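Local coordinates for uncharacterized protein YhfS (Escherichia coli, PDB 4J8L), which is of unknown function but carries covalently attached pyridoxal phosphate and may act as a cysteine synthase, at residues G77-G82 against D170-V175. Sequence-based numbering, arbitrary orientation.
Sequences GAIRAG and DDNYAV
Two N-H groups of Asn-172 grip Asp-170 OD1, and the methyl CD1 of Ile-79 lies over the same carboxylate. The stronger bond comes from Asn-172 ND2, 2.8 Å from Asp-170 OD1, and meets the oxygen from above the carboxylate plane, 37° out of it; the Asn-172 backbone N adds a weak one. Asparagine suits this place because its amide both accepts and donates: Asn-172 OD1 takes the backbone N-H of Ser-193 while ND2 steadies the acid. Ile-79 CD1 lies 3.6 Å from Asp-170 OD2, a van der Waals contact over the carboxylate face; CG1 is anti to the carbonyl carbon (chi1 -73°), and the extended chi2 (163°) carries CD1 onto it. A branched aliphatic chain suits this buried site, offering the acid no competing polar group. Asp-170 OD2 also lies near N1 of the cofactor-bearing modified residue at position 196, consistent with the aspartate facing the pyridine nitrogen in fold-type I PLP enzymes. Replacing Asp-170 by an alanine would probably leave Asn-172 ND2 without its acceptor and the pyridine nitrogen without its acidic neighbour. Asp-170 ends strand 167-170 of the seven-stranded mixed sheet, while Ile-79, on helix 74-86, packs between that strand end, Thr-191 of strand 189-193 and Thr-104 and Ile-107 of helix 102-111.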
ATOM      1  N   GLY A  77      -1.496  10.699  -6.057  1.00 14.10           N
ATOM      2  CA  GLY A  77      -2.022  11.998  -5.650  1.00 13.40           C
ATOM      3  C   GLY A  77      -1.796  12.278  -4.172  1.00 15.60           C
ATOM      4  O   GLY A  77      -1.497  13.419  -3.775  1.00 16.46           O
ATOM      5  N   ALA A  78      -1.935  11.242  -3.347  1.00 15.24           N
ATOM      6  CA  ALA A  78      -1.741  11.396  -1.906  1.00 16.03           C
ATOM      7  C   ALA A  78      -0.282  11.731  -1.579  1.00 14.45           C
ATOM      8  O   ALA A  78       0.006  12.598  -0.752  1.00 15.81           O
ATOM      9  CB  ALA A  78      -2.185  10.134  -1.164  1.00 15.32           C
ATOM     10  N   ILE A  79       0.638  11.038  -2.234  1.00 13.76           N
ATOM     11  CA  ILE A  79       2.058  11.297  -2.030  1.00 12.88           C
ATOM     12  C   ILE A  79       2.424  12.686  -2.528  1.00 14.17           C
ATOM     13  O   ILE A  79       3.180  13.397  -1.869  1.00 15.96           O
ATOM     14  CB  ILE A  79       2.921  10.215  -2.683  1.00 13.03           C
ATOM     15  CG1 ILE A  79       2.801   8.930  -1.855  1.00 16.14           C
ATOM     16  CG2 ILE A  79       4.390  10.661  -2.790  1.00 13.58           C
ATOM     17  CD1 ILE A  79       3.262   7.660  -2.580  1.00 15.59           C
ATOM     18  N   ARG A  80       1.890  13.084  -3.680  1.00 13.86           N
ATOM     19  CA  ARG A  80       2.174  14.435  -4.176  1.00 16.82           C
ATOM     20  C   ARG A  80       1.688  15.501  -3.194  1.00 19.16           C
ATOM     21  O   ARG A  80       2.414  16.441  -2.861  1.00 16.61           O
ATOM     22  CB  ARG A  80       1.540  14.676  -5.544  1.00 16.65           C
ATOM     23  CG  ARG A  80       1.934  16.025  -6.149  1.00 17.27           C
ATOM     24  CD  ARG A  80       1.053  16.393  -7.339  1.00 19.08           C
ATOM     25  NE  ARG A  80       1.184  15.452  -8.448  1.00 20.90           N
ATOM     26  CZ  ARG A  80       0.241  14.577  -8.800  1.00 21.11           C
ATOM     27  NH1 ARG A  80      -0.911  14.517  -8.128  1.00 21.93           N
ATOM     28  NH2 ARG A  80       0.448  13.763  -9.831  1.00 22.78           N
ATOM     29  N   ALA A  81       0.457  15.349  -2.720  1.00 16.13           N
ATOM     30  CA  ALA A  81      -0.102  16.333  -1.805  1.00 13.75           C
ATOM     31  C   ALA A  81       0.670  16.365  -0.494  1.00 15.46           C
ATOM     32  O   ALA A  81       0.951  17.442   0.036  1.00 15.24           O
ATOM     33  CB  ALA A  81      -1.580  16.042  -1.552  1.00 17.18           C
ATOM     34  N   GLY A  82       1.022  15.193   0.025  1.00 14.35           N
ATOM     35  CA  GLY A  82       1.783  15.132   1.263  1.00 15.38           C
ATOM     36  C   GLY A  82       3.173  15.738   1.139  1.00 18.11           C
ATOM     37  O   GLY A  82       3.596  16.536   1.982  1.00 21.20           O
ATOM     38  N   ASP A 170       4.677   6.097   2.663  1.00 15.55           N
ATOM     39  CA  ASP A 170       3.940   5.520   1.550  1.00 14.46           C
ATOM     40  C   ASP A 170       3.476   4.163   2.057  1.00 13.87           C
ATOM     41  O   ASP A 170       4.255   3.219   2.128  1.00 17.92           O
ATOM     42  CB  ASP A 170       4.914   5.369   0.370  1.00 14.01           C
ATOM     43  CG  ASP A 170       4.319   4.621  -0.824  1.00 15.26           C
ATOM     44  OD1 ASP A 170       3.228   4.026  -0.718  1.00 15.74           O
ATOM     45  OD2 ASP A 170       4.977   4.609  -1.882  1.00 15.17           O
ATOM     46  N   ASP A 171       2.198   4.064   2.408  1.00 15.41           N
ATOM     47  CA  ASP A 171       1.672   2.879   3.089  1.00 15.26           C
ATOM     48  C   ASP A 171       0.897   1.952   2.159  1.00 15.77           C
ATOM     49  O   ASP A 171       0.225   1.028   2.632  1.00 16.73           O
ATOM     50  CB  ASP A 171       0.765   3.293   4.261  1.00 14.83           C
ATOM     51  CG  ASP A 171       1.532   3.985   5.377  1.00 19.64           C
ATOM     52  OD1 ASP A 171       2.203   3.279   6.153  1.00 16.93           O
ATOM     53  OD2 ASP A 171       1.459   5.232   5.479  1.00 17.01           O
ATOM     54  N   ASN A 172       0.975   2.195   0.852  1.00 16.48           N
ATOM     55  CA  ASN A 172       0.250   1.356  -0.101  1.00 14.65           C
ATOM     56  C   ASN A 172       0.544  -0.122   0.050  1.00 15.69           C
ATOM     57  O   ASN A 172       1.706  -0.517   0.184  1.00 18.10           O
ATOM     58  CB  ASN A 172       0.516   1.793  -1.539  1.00 15.00           C
ATOM     59  CG  ASN A 172      -0.125   3.120  -1.843  1.00 16.72           C
ATOM     60  OD1 ASN A 172      -1.345   3.198  -1.987  1.00 15.40           O
ATOM     61  ND2 ASN A 172       0.682   4.180  -1.899  1.00 17.90           N
ATOM     62  N   TYR A 173      -0.535  -0.909   0.048  1.00 13.87           N
ATOM     63  CA  TYR A 173      -0.493  -2.374   0.171  1.00 18.53           C
ATOM     64  C   TYR A 173      -0.187  -2.840   1.598  1.00 17.88           C
ATOM     65  O   TYR A 173      -0.062  -4.033   1.855  1.00 18.30           O
ATOM     66  CB  TYR A 173       0.512  -2.998  -0.796  1.00 18.42           C
ATOM     67  CG  TYR A 173       0.160  -2.963  -2.264  1.00 14.68           C
ATOM     68  CD1 TYR A 173      -1.128  -3.235  -2.717  1.00 15.54           C
ATOM     69  CD2 TYR A 173       1.144  -2.711  -3.214  1.00 15.05           C
ATOM     70  CE1 TYR A 173      -1.420  -3.234  -4.076  1.00 16.06           C
ATOM     71  CE2 TYR A 173       0.862  -2.701  -4.556  1.00 18.47           C
ATOM     72  CZ  TYR A 173      -0.421  -2.969  -4.993  1.00 18.36           C
ATOM     73  OH  TYR A 173      -0.683  -2.967  -6.350  1.00 17.86           O
ATOM     74  N   ALA A 174      -0.050  -1.899   2.524  1.00 16.19           N
ATOM     75  CA  ALA A 174       0.126  -2.259   3.925  1.00 15.35           C
ATOM     76  C   ALA A 174      -1.097  -1.922   4.783  1.00 16.83           C
ATOM     77  O   ALA A 174      -1.288  -2.501   5.853  1.00 15.79           O
ATOM     78  CB  ALA A 174       1.375  -1.571   4.503  1.00 17.41           C
ATOM     79  N   VAL A 175      -1.905  -0.966   4.328  1.00 14.39           N
ATOM     80  CA  VAL A 175      -3.012  -0.468   5.145  1.00 15.50           C
ATOM     81  C   VAL A 175      -4.027  -1.568   5.411  1.00 16.48           C
ATOM     82  O   VAL A 175      -4.403  -2.302   4.489  1.00 16.37           O
ATOM     83  CB  VAL A 175      -3.701   0.737   4.483  1.00 15.33           C
ATOM     84  CG1 VAL A 175      -4.879   1.226   5.335  1.00 16.76           C
ATOM     85  CG2 VAL A 175      -2.697   1.867   4.282  1.00 16.92           C
TER